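Local coordinates for protein DnaJ homolog subfamily C member 27-A (Xenopus laevis, PDB 6JMG) that binds GTP and magnesium as a Rab-family small GTPase that also carries a DnaJ domain, and is possibly involved in regulating the MEK/ERK pathway, at residues 46-51 against 71-76; 22-27 against 101-106; 231-236 against 267-272. All blocks are in the same frame, centred on the assembly; numbering follows the deposited sequence.

In the fold
Contacts 1 and 2 belong to the Ras-like GTPase fold, where both touch the same GTP; contact 3 lies in the DnaJ domain. Along the chain, contact 1 is nested within the loop that contact 2 closes, since 46-51 and 71-76 both fall between 22-27 and 101-106. Their centres are about 12 Å apart, and they meet where Met-72 packs on Met-22, at the ends of the neighbouring sheet strands 63-72 and 15-22. Contact 3 joins helices 230-244 and 254-278 later in the chain, with its centre about 44 Å from contact 1 and about 42 Å from contact 2. The nucleotide site and the helical hairpin are thus separate modules of one chain.

Contact 1: 46-51 against 71-76; sequences QATIGI and DMAGHP. With MG (magnesium ion), chain D; GTP (guanosine-5'-triphosphate), chain C.
Ala-73 N donates to Gly-50 O over 2.9 Å, fastening the first switch loop to the start of the second. The donor stands above the carbonyl plane, 40° out of it. Beside this bond the methyl of Ala-73 points at the other segment and sits by two carbonyl oxygens, Thr-48 O and Gly-50 O. Next along the strands, Ile-51 and Met-72 form an antiparallel non-hydrogen-bonded pair. Ile-51 holds CG1 anti to the backbone N (chi1 -175°), and a chi2 of 94° then brings CD1 to 3.6 Å from Met-72 CG; the two side chains lie obliquely over one another.

Thr-48 divides its branches between two environments. OG1, placed beside the backbone N and anti to the carbonyl carbon, binds the magnesium ion at 2.1 Å, while methyl CG2 turns to the backbone of Asp-71 and Ala-73, 3.7 Å from Asp-71 O. The Thr-48 N-H is directed at the gamma-phosphate, 3.0 Å from GTP O1G. From the other segment Gly-74 N reaches GTP O2G at 2.9 Å, so both switches grip this phosphate.

The magnesium ion has six ligands: Thr-48 OG1, GTP O1G and O2B, two waters, and Ser-30 OG. Asp-71 belongs to the second shell. Its OD2 is 3.9 Å from the magnesium ion and hydrogen-bonds Ser-30 OG, whereas OD1 accepts from Ser-21 OG and from a metal-bound water that also donates to Met-72 O. With both oxygens bonded, the carboxylate is probably kept from turning. Because Thr-48 and Gly-74 bind the gamma-phosphate directly, and Asp-71 holds two of the metal's ligands, the pairing of the two loops probably depends on bound triphosphate, as in other Ras-like GTPases.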
loop_
_atom_site.group_PDB
_atom_site.type_symbol
_atom_site.label_atom_id
_atom_site.label_comp_id
_atom_site.label_asym_id
_atom_site.label_seq_id
_atom_site.Cartn_x
_atom_site.Cartn_y
_atom_site.Cartn_z
ATOM N N GLN A 46 -15.908 21.698 -8.484
ATOM C CA GLN A 46 -16.083 22.142 -7.095
ATOM C C GLN A 46 -15.005 21.486 -6.220
ATOM O O GLN A 46 -15.112 20.309 -5.861
ATOM C CB GLN A 46 -17.489 21.836 -6.596
ATOM C CG GLN A 46 -18.039 22.907 -5.647
ATOM C CD GLN A 46 -17.840 24.344 -6.183
ATOM O OE1 GLN A 46 -18.162 24.650 -7.345
ATOM N NE2 GLN A 46 -17.306 25.225 -5.329
ATOM N N ALA A 47 -13.950 22.236 -5.904
ATOM C CA ALA A 47 -12.851 21.682 -5.117
ATOM C C ALA A 47 -13.356 21.190 -3.773
ATOM O O ALA A 47 -14.130 21.878 -3.097
ATOM C CB ALA A 47 -11.757 22.717 -4.908
ATOM N N THR A 48 -12.974 19.964 -3.419
ATOM C CA THR A 48 -13.287 19.462 -2.094
ATOM C C THR A 48 -12.596 20.327 -1.058
ATOM O O THR A 48 -11.430 20.695 -1.218
ATOM C CB THR A 48 -12.839 18.015 -1.947
ATOM O OG1 THR A 48 -13.451 17.230 -2.987
ATOM C CG2 THR A 48 -13.219 17.470 -0.522
ATOM N N ILE A 49 -13.325 20.688 -0.015
ATOM C CA ILE A 49 -12.799 21.563 1.013
ATOM C C ILE A 49 -12.364 20.671 2.168
ATOM O O ILE A 49 -13.172 20.227 2.995
ATOM C CB ILE A 49 -13.808 22.624 1.433
ATOM C CG1 ILE A 49 -14.115 23.509 0.215
ATOM C CG2 ILE A 49 -13.235 23.419 2.582
ATOM C CD1 ILE A 49 -15.125 24.622 0.490
ATOM N N GLY A 50 -11.078 20.376 2.192
ATOM C CA GLY A 50 -10.552 19.497 3.207
ATOM C C GLY A 50 -10.940 18.067 2.923
ATOM O O GLY A 50 -10.124 17.282 2.434
ATOM N N ILE A 51 -12.195 17.725 3.173
ATOM C CA ILE A 51 -12.582 16.321 3.188
ATOM C C ILE A 51 -14.106 16.230 3.098
ATOM O O ILE A 51 -14.830 17.004 3.729
ATOM C CB ILE A 51 -11.996 15.631 4.446
ATOM C CG1 ILE A 51 -12.270 14.136 4.452
ATOM C CG2 ILE A 51 -12.483 16.295 5.694
ATOM C CD1 ILE A 51 -11.124 13.347 3.851
ATOM N N ASP A 71 -13.471 11.319 0.958
ATOM C CA ASP A 71 -12.964 11.899 -0.274
ATOM C C ASP A 71 -12.100 13.085 0.118
ATOM O O ASP A 71 -12.617 14.057 0.679
ATOM C CB ASP A 71 -14.142 12.292 -1.162
ATOM C CG ASP A 71 -13.727 13.069 -2.396
ATOM O OD1 ASP A 71 -12.556 12.996 -2.808
ATOM O OD2 ASP A 71 -14.589 13.768 -2.955
ATOM N N MET A 72 -10.783 12.995 -0.125
ATOM C CA MET A 72 -9.865 14.008 0.389
ATOM C C MET A 72 -9.630 15.103 -0.639
ATOM O O MET A 72 -9.670 14.872 -1.849
ATOM C CB MET A 72 -8.497 13.413 0.786
ATOM C CG MET A 72 -8.507 12.180 1.732
ATOM S SD MET A 72 -6.893 11.752 2.489
ATOM C CE MET A 72 -5.832 11.679 1.129
ATOM N N ALA A 73 -9.327 16.293 -0.132
ATOM C CA ALA A 73 -8.983 17.428 -0.970
ATOM C C ALA A 73 -7.514 17.335 -1.351
ATOM O O ALA A 73 -6.665 17.011 -0.518
ATOM C CB ALA A 73 -9.266 18.723 -0.219
ATOM N N GLY A 74 -7.211 17.601 -2.616
ATOM C CA GLY A 74 -5.861 17.360 -3.106
ATOM C C GLY A 74 -4.903 18.529 -2.968
ATOM O O GLY A 74 -3.687 18.365 -3.049
ATOM N N HIS A 75 -5.442 19.719 -2.810
ATOM C CA HIS A 75 -4.610 20.894 -2.647
ATOM C C HIS A 75 -3.736 20.761 -1.396
ATOM O O HIS A 75 -4.204 20.285 -0.356
ATOM C CB HIS A 75 -5.501 22.136 -2.558
ATOM C CG HIS A 75 -4.750 23.418 -2.677
ATOM N ND1 HIS A 75 -3.923 23.884 -1.680
ATOM C CD2 HIS A 75 -4.676 24.319 -3.681
ATOM C CE1 HIS A 75 -3.383 25.026 -2.056
ATOM N NE2 HIS A 75 -3.824 25.313 -3.266
ATOM N N PRO A 76 -2.457 21.128 -1.473
ATOM C CA PRO A 76 -1.572 20.982 -0.296
ATOM C C PRO A 76 -1.991 21.814 0.905
ATOM O O PRO A 76 -1.649 21.451 2.041
ATOM C CB PRO A 76 -0.202 21.427 -0.825
ATOM C CG PRO A 76 -0.511 22.259 -2.029
ATOM C CD PRO A 76 -1.756 21.674 -2.642
HETATM MG MG MG D . -12.613 16.518 -4.832
HETATM P PG GTP C . -10.084 18.355 -5.522
HETATM O O1G GTP C . -11.256 17.896 -4.682
HETATM O O2G GTP C . -8.786 17.742 -5.059
HETATM O O3G GTP C . -9.977 19.868 -5.446
HETATM O O3B GTP C . -10.203 17.885 -7.066
HETATM P PB GTP C . -10.801 16.460 -7.518
HETATM O O1B GTP C . -9.717 15.419 -7.612
HETATM O O2B GTP C . -11.910 15.933 -6.638
HETATM O O3A GTP C . -11.296 16.755 -9.021
HETATM P PA GTP C . -12.846 16.761 -9.436
HETATM O O1A GTP C . -13.498 15.410 -9.266
HETATM O O2A GTP C . -13.616 17.801 -8.677
HETATM O "O5'" GTP C . -12.684 17.185 -10.964
HETATM C "C5'" GTP C . -11.957 18.344 -11.292
HETATM C "C4'" GTP C . -12.461 18.833 -12.645
HETATM O "O4'" GTP C . -12.109 17.874 -13.605
HETATM C "C3'" GTP C . -13.960 18.971 -12.742
HETATM O "O3'" GTP C . -14.144 20.063 -13.587
HETATM C "C2'" GTP C . -14.452 17.748 -13.479
HETATM O "O2'" GTP C . -15.530 17.982 -14.356
HETATM C "C1'" GTP C . -13.255 17.415 -14.315
HETATM N N9 GTP C . -13.136 15.974 -14.535
HETATM C C8 GTP C . -13.100 14.989 -13.579
HETATM N N7 GTP C . -12.933 13.795 -14.208
HETATM C C5 GTP C . -12.863 14.013 -15.541
HETATM C C6 GTP C . -12.696 13.160 -16.620
HETATM O O6 GTP C . -12.595 11.947 -16.457
HETATM N N1 GTP C . -12.628 13.683 -17.895
HETATM C C2 GTP C . -12.738 15.036 -18.103
HETATM N N2 GTP C . -12.685 15.500 -19.344
HETATM N N3 GTP C . -12.906 15.889 -17.025
HETATM C C4 GTP C . -12.974 15.382 -15.766
HETATM O O HOH W 1 -13.837 17.889 -5.948
HETATM O O HOH W 2 -11.539 15.066 -3.733
#

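Contact 2: 22-27 against 101-106; sequences MGNAEV and KETFES. With GTP (guanosine-5'-triphosphate), chain C.
Glu-102, Thr-103 and Ser-106 present one side of the short helix 101-105 and its end to the P-loop, which supplies Asn-24 and Val-27. At Glu-102 the meeting is loose: its carbonyl O lies 3.8 Å from Asn-24 ND2. Thr-103 comes closer, with its CA 3.6 Å from the same ND2. Its methyl CG2, anti to the carbonyl carbon, meets Val-27 CG2 tip to tip at 3.8 Å. The hydroxyl OG1 is used elsewhere, bonding His-100 O, just before the helix, and Asp-97 N at the end of strand 91-97, and this division fixes which branch faces the loop.

At Ser-106 the contact becomes polar. OG donates to Asn-24 OD1 over 2.7 Å with a C=O...O angle of 102°, so the hydroxyl comes at the oxygen from the side, tilted 44° out of the amide plane. Trp-110 NE1 also donates to OD1, and two bonds therefore grip one carbonyl oxygen. With an alanine in place of Asn-24 that oxygen is gone, and Ser-106 OG and Trp-110 NE1 are both likely to be left without this acceptor, weakening the tie between loop and helix.

Within the type II turn from Asn-24 to Val-27, on the side of the loop turned to the nucleotide, Glu-26 N bonds GTP O3B at 3.0 Å. The loop is thus held between nucleotide and helix. It follows strand 15-22 and leads into helix 29-38; Val-27 rests on Val-95 of strand 91-97, Thr-103 on Tyr-96 of that strand, and Trp-110 comes from helix 107-117.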
loop_
_atom_site.group_PDB
_atom_site.type_symbol
_atom_site.label_atom_id
_atom_site.label_comp_id
_atom_site.label_asym_id
_atom_site.label_seq_id
_atom_site.Cartn_x
_atom_site.Cartn_y
_atom_site.Cartn_z
ATOM N N MET A 22 -6.889 9.839 -2.801
ATOM C CA MET A 22 -5.691 10.660 -2.733
ATOM C C MET A 22 -5.278 11.033 -4.154
ATOM O O MET A 22 -5.504 10.276 -5.107
ATOM C CB MET A 22 -4.521 9.949 -2.007
ATOM C CG MET A 22 -4.797 9.486 -0.582
ATOM S SD MET A 22 -3.457 8.594 0.268
ATOM C CE MET A 22 -2.086 8.961 -0.786
ATOM N N GLY A 23 -4.670 12.201 -4.280
ATOM C CA GLY A 23 -4.150 12.692 -5.542
ATOM C C GLY A 23 -4.338 14.196 -5.648
ATOM O O GLY A 23 -5.120 14.816 -4.919
ATOM N N ASN A 24 -3.617 14.795 -6.593
ATOM C CA ASN A 24 -3.552 16.245 -6.708
ATOM C C ASN A 24 -4.932 16.850 -6.983
ATOM O O ASN A 24 -5.901 16.162 -7.320
ATOM C CB ASN A 24 -2.558 16.633 -7.801
ATOM C CG ASN A 24 -1.098 16.475 -7.354
ATOM O OD1 ASN A 24 -0.816 15.963 -6.272
ATOM N ND2 ASN A 24 -0.170 16.928 -8.187
ATOM N N ALA A 25 -5.016 18.164 -6.806
ATOM C CA ALA A 25 -6.261 18.865 -7.088
ATOM C C ALA A 25 -6.617 18.784 -8.571
ATOM O O ALA A 25 -5.737 18.712 -9.439
ATOM C CB ALA A 25 -6.161 20.326 -6.661
ATOM N N GLU A 26 -7.929 18.791 -8.856
ATOM C CA GLU A 26 -8.510 18.824 -10.203
ATOM C C GLU A 26 -8.316 17.522 -10.954
ATOM O O GLU A 26 -8.623 17.434 -12.144
ATOM C CB GLU A 26 -7.944 19.967 -11.049
ATOM C CG GLU A 26 -8.457 21.327 -10.660
ATOM C CD GLU A 26 -8.526 22.262 -11.845
ATOM O OE1 GLU A 26 -9.109 21.864 -12.890
ATOM O OE2 GLU A 26 -7.986 23.386 -11.726
ATOM N N VAL A 27 -7.807 16.502 -10.280
ATOM C CA VAL A 27 -7.489 15.244 -10.923
ATOM C C VAL A 27 -8.723 14.378 -11.174
ATOM O O VAL A 27 -8.711 13.560 -12.097
ATOM C CB VAL A 27 -6.413 14.606 -10.022
ATOM C CG1 VAL A 27 -6.407 13.146 -10.109
ATOM C CG2 VAL A 27 -5.050 15.151 -10.391
ATOM N N LYS A 101 1.513 15.682 -16.383
ATOM C CA LYS A 101 2.392 14.665 -15.836
ATOM C C LYS A 101 2.844 14.998 -14.405
ATOM O O LYS A 101 3.136 14.083 -13.622
ATOM C CB LYS A 101 3.473 14.334 -16.893
ATOM C CG LYS A 101 4.841 13.833 -16.427
ATOM C CD LYS A 101 5.659 12.968 -17.494
ATOM C CE LYS A 101 6.047 13.553 -18.888
ATOM N NZ LYS A 101 7.410 14.046 -19.003
ATOM N N GLU A 102 2.810 16.273 -14.005
ATOM C CA GLU A 102 3.131 16.622 -12.620
ATOM C C GLU A 102 2.214 15.923 -11.613
ATOM O O GLU A 102 2.589 15.772 -10.450
ATOM C CB GLU A 102 3.060 18.133 -12.424
ATOM C CG GLU A 102 1.675 18.687 -12.479
ATOM C CD GLU A 102 1.272 19.096 -13.886
ATOM O OE1 GLU A 102 2.054 18.865 -14.848
ATOM O OE2 GLU A 102 0.160 19.648 -14.024
ATOM N N THR A 103 0.989 15.550 -12.005
ATOM C CA THR A 103 0.126 14.823 -11.070
ATOM C C THR A 103 0.535 13.362 -10.948
ATOM O O THR A 103 0.345 12.754 -9.890
ATOM C CB THR A 103 -1.359 14.912 -11.476
ATOM O OG1 THR A 103 -1.633 14.080 -12.615
ATOM C CG2 THR A 103 -1.775 16.343 -11.779
ATOM N N PHE A 104 1.095 12.783 -12.012
ATOM C CA PHE A 104 1.596 11.422 -11.909
ATOM C C PHE A 104 2.884 11.382 -11.095
ATOM O O PHE A 104 3.061 10.515 -10.230
ATOM C CB PHE A 104 1.821 10.837 -13.308
ATOM C CG PHE A 104 2.518 9.513 -13.301
ATOM C CD1 PHE A 104 1.834 8.361 -12.941
ATOM C CD2 PHE A 104 3.855 9.415 -13.628
ATOM C CE1 PHE A 104 2.474 7.125 -12.912
ATOM C CE2 PHE A 104 4.492 8.188 -13.605
ATOM C CZ PHE A 104 3.795 7.037 -13.248
ATOM N N GLU A 105 3.783 12.331 -11.339
ATOM C CA GLU A 105 5.027 12.360 -10.583
ATOM C C GLU A 105 4.778 12.580 -9.100
ATOM O O GLU A 105 5.506 12.033 -8.261
ATOM C CB GLU A 105 5.946 13.439 -11.138
ATOM C CG GLU A 105 6.747 12.989 -12.342
ATOM C CD GLU A 105 7.171 14.154 -13.197
ATOM O OE1 GLU A 105 6.719 15.280 -12.895
ATOM O OE2 GLU A 105 7.941 13.944 -14.162
ATOM N N SER A 106 3.710 13.295 -8.755
ATOM C CA SER A 106 3.473 13.589 -7.351
ATOM C C SER A 106 3.002 12.368 -6.569
ATOM O O SER A 106 2.885 12.442 -5.341
ATOM C CB SER A 106 2.484 14.754 -7.213
ATOM O OG SER A 106 1.174 14.291 -6.963
HETATM P PG GTP C . -10.084 18.355 -5.522
HETATM O O1G GTP C . -11.256 17.896 -4.682
HETATM O O2G GTP C . -8.786 17.742 -5.059
HETATM O O3G GTP C . -9.977 19.868 -5.446
HETATM O O3B GTP C . -10.203 17.885 -7.066
HETATM P PB GTP C . -10.801 16.460 -7.518
HETATM O O1B GTP C . -9.717 15.419 -7.612
HETATM O O2B GTP C . -11.910 15.933 -6.638
HETATM O O3A GTP C . -11.296 16.755 -9.021
HETATM P PA GTP C . -12.846 16.761 -9.436
HETATM O O1A GTP C . -13.498 15.410 -9.266
HETATM O O2A GTP C . -13.616 17.801 -8.677
HETATM O "O5'" GTP C . -12.684 17.185 -10.964
HETATM C "C5'" GTP C . -11.957 18.344 -11.292
HETATM C "C4'" GTP C . -12.461 18.833 -12.645
HETATM O "O4'" GTP C . -12.109 17.874 -13.605
HETATM C "C3'" GTP C . -13.960 18.971 -12.742
HETATM O "O3'" GTP C . -14.144 20.063 -13.587
HETATM C "C2'" GTP C . -14.452 17.748 -13.479
HETATM O "O2'" GTP C . -15.530 17.982 -14.356
HETATM C "C1'" GTP C . -13.255 17.415 -14.315
HETATM N N9 GTP C . -13.136 15.974 -14.535
HETATM C C8 GTP C . -13.100 14.989 -13.579
HETATM N N7 GTP C . -12.933 13.795 -14.208
HETATM C C5 GTP C . -12.863 14.013 -15.541
HETATM C C6 GTP C . -12.696 13.160 -16.620
HETATM O O6 GTP C . -12.595 11.947 -16.457
HETATM N N1 GTP C . -12.628 13.683 -17.895
HETATM C C2 GTP C . -12.738 15.036 -18.103
HETATM N N2 GTP C . -12.685 15.500 -19.344
HETATM N N3 GTP C . -12.906 15.889 -17.025
HETATM C C4 GTP C . -12.974 15.382 -15.766
#

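Contact 3: 231-236 against 267-272; sequences DEVNKA and ALLKNI
Asn-234 OD1 accepts a hydrogen bond from Arg-265 NE, which lies on the same helix as 267-272, and touches Leu-269 CD1 at 4.0 Å, the asparagine and leucine side chains crossing at about a right angle. The polar link and the apolar contact together mark the edge of the antiparallel helical hairpin of the J domain, in which helices 230-244 and 254-278 flank the loop that carries the HPD sequence. Locally their axes run at 174° to each other and come within 10.3 Å.

Inside the hairpin Val-233 is the centre of the contact, meeting three side chains. Its two methyls work on different partners. CG1, anti to the carbonyl carbon, approaches Leu-268 CD1 at 4.0 Å, the side chains crossing obliquely, and lies 4.3 Å from Ile-272 CD1. CG2 faces Leu-269, and these two side chains slide past each other in opposite directions.

Leu-268 is shared: it also packs on Trp-219 and Leu-222 of helix 218-222, so the valine contact continues into the core formed with that helix. Leu-269 instead turns its other methyl, CD2, to the valine, and its branch carbon CG lies 4.0 Å from Val-233 CG2.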
loop_
_atom_site.group_PDB
_atom_site.type_symbol
_atom_site.label_atom_id
_atom_site.label_comp_id
_atom_site.label_asym_id
_atom_site.label_seq_id
_atom_site.Cartn_x
_atom_site.Cartn_y
_atom_site.Cartn_z
ATOM N N ASP A 231 20.167 -0.768 18.128
ATOM C CA ASP A 231 19.349 -0.211 17.057
ATOM C C ASP A 231 19.779 -0.755 15.701
ATOM O O ASP A 231 18.949 -0.879 14.790
ATOM C CB ASP A 231 19.407 1.315 17.071
ATOM C CG ASP A 231 18.284 1.946 16.259
ATOM O OD1 ASP A 231 17.176 1.362 16.199
ATOM O OD2 ASP A 231 18.516 3.018 15.660
ATOM N N GLU A 232 21.054 -1.121 15.555
ATOM C CA GLU A 232 21.487 -1.701 14.291
ATOM C C GLU A 232 21.030 -3.143 14.141
ATOM O O GLU A 232 20.613 -3.541 13.048
ATOM C CB GLU A 232 23.001 -1.611 14.147
ATOM C CG GLU A 232 23.471 -0.201 13.985
ATOM C CD GLU A 232 24.904 -0.030 14.385
ATOM O OE1 GLU A 232 25.507 -1.005 14.881
ATOM O OE2 GLU A 232 25.414 1.096 14.233
ATOM N N VAL A 233 21.068 -3.939 15.215
ATOM C CA VAL A 233 20.597 -5.305 15.040
ATOM C C VAL A 233 19.085 -5.302 14.874
ATOM O O VAL A 233 18.535 -6.111 14.113
ATOM C CB VAL A 233 21.042 -6.226 16.193
ATOM C CG1 VAL A 233 22.496 -5.995 16.570
ATOM C CG2 VAL A 233 20.197 -6.024 17.323
ATOM N N ASN A 234 18.397 -4.344 15.494
ATOM C CA ASN A 234 16.971 -4.185 15.220
ATOM C C ASN A 234 16.727 -3.916 13.752
ATOM O O ASN A 234 15.837 -4.513 13.148
ATOM C CB ASN A 234 16.372 -3.071 16.065
ATOM C CG ASN A 234 15.993 -3.548 17.435
ATOM O OD1 ASN A 234 15.908 -4.762 17.686
ATOM N ND2 ASN A 234 15.791 -2.609 18.343
ATOM N N LYS A 235 17.515 -3.019 13.152
ATOM C CA LYS A 235 17.187 -2.627 11.790
ATOM C C LYS A 235 17.666 -3.647 10.775
ATOM O O LYS A 235 17.005 -3.849 9.751
ATOM C CB LYS A 235 17.765 -1.245 11.467
ATOM C CG LYS A 235 17.259 -0.086 12.354
ATOM C CD LYS A 235 15.712 0.144 12.404
ATOM C CE LYS A 235 14.892 -0.340 11.192
ATOM N NZ LYS A 235 13.444 0.024 11.297
ATOM N N ALA A 236 18.739 -4.369 11.083
ATOM C CA ALA A 236 19.078 -5.538 10.284
ATOM C C ALA A 236 17.970 -6.580 10.364
ATOM O O ALA A 236 17.556 -7.142 9.340
ATOM C CB ALA A 236 20.415 -6.123 10.748
ATOM N N ALA A 267 19.920 -13.544 20.386
ATOM C CA ALA A 267 21.258 -13.879 20.860
ATOM C C ALA A 267 22.112 -12.623 20.978
ATOM O O ALA A 267 22.769 -12.397 22.000
ATOM C CB ALA A 267 21.917 -14.892 19.924
ATOM N N LEU A 268 22.088 -11.774 19.953
ATOM C CA LEU A 268 22.850 -10.535 20.005
ATOM C C LEU A 268 22.308 -9.579 21.066
ATOM O O LEU A 268 23.074 -9.059 21.889
ATOM C CB LEU A 268 22.846 -9.872 18.631
ATOM C CG LEU A 268 23.376 -10.730 17.488
ATOM C CD1 LEU A 268 23.248 -9.951 16.213
ATOM C CD2 LEU A 268 24.830 -11.167 17.716
ATOM N N LEU A 269 20.987 -9.327 21.062
ATOM C CA LEU A 269 20.389 -8.437 22.062
ATOM C C LEU A 269 20.642 -8.910 23.482
ATOM O O LEU A 269 20.718 -8.089 24.402
ATOM C CB LEU A 269 18.880 -8.307 21.856
ATOM C CG LEU A 269 18.488 -7.468 20.637
ATOM C CD1 LEU A 269 17.092 -6.964 20.848
ATOM C CD2 LEU A 269 19.445 -6.329 20.491
ATOM N N LYS A 270 20.764 -10.216 23.689
ATOM C CA LYS A 270 21.023 -10.690 25.038
ATOM C C LYS A 270 22.436 -10.342 25.476
ATOM O O LYS A 270 22.652 -9.889 26.608
ATOM C CB LYS A 270 20.796 -12.197 25.110
ATOM C CG LYS A 270 21.307 -12.848 26.396
ATOM C CD LYS A 270 20.907 -14.317 26.476
ATOM C CE LYS A 270 22.029 -15.224 25.978
ATOM N NZ LYS A 270 21.775 -16.650 26.340
ATOM N N ASN A 271 23.407 -10.491 24.572
ATOM C CA ASN A 271 24.793 -10.282 24.964
ATOM C C ASN A 271 25.142 -8.809 25.010
ATOM O O ASN A 271 25.923 -8.393 25.875
ATOM C CB ASN A 271 25.719 -11.061 24.037
ATOM C CG ASN A 271 25.563 -12.567 24.222
ATOM O OD1 ASN A 271 25.041 -13.266 23.350
ATOM N ND2 ASN A 271 25.981 -13.066 25.385
ATOM N N ILE A 272 24.538 -8.017 24.121
ATOM C CA ILE A 272 24.698 -6.564 24.158
ATOM C C ILE A 272 24.286 -6.018 25.513
ATOM O O ILE A 272 25.024 -5.264 26.153
ATOM C CB ILE A 272 23.859 -5.903 23.057
ATOM C CG1 ILE A 272 24.554 -5.975 21.707
ATOM C CG2 ILE A 272 23.558 -4.462 23.438
ATOM C CD1 ILE A 272 23.713 -5.326 20.634
#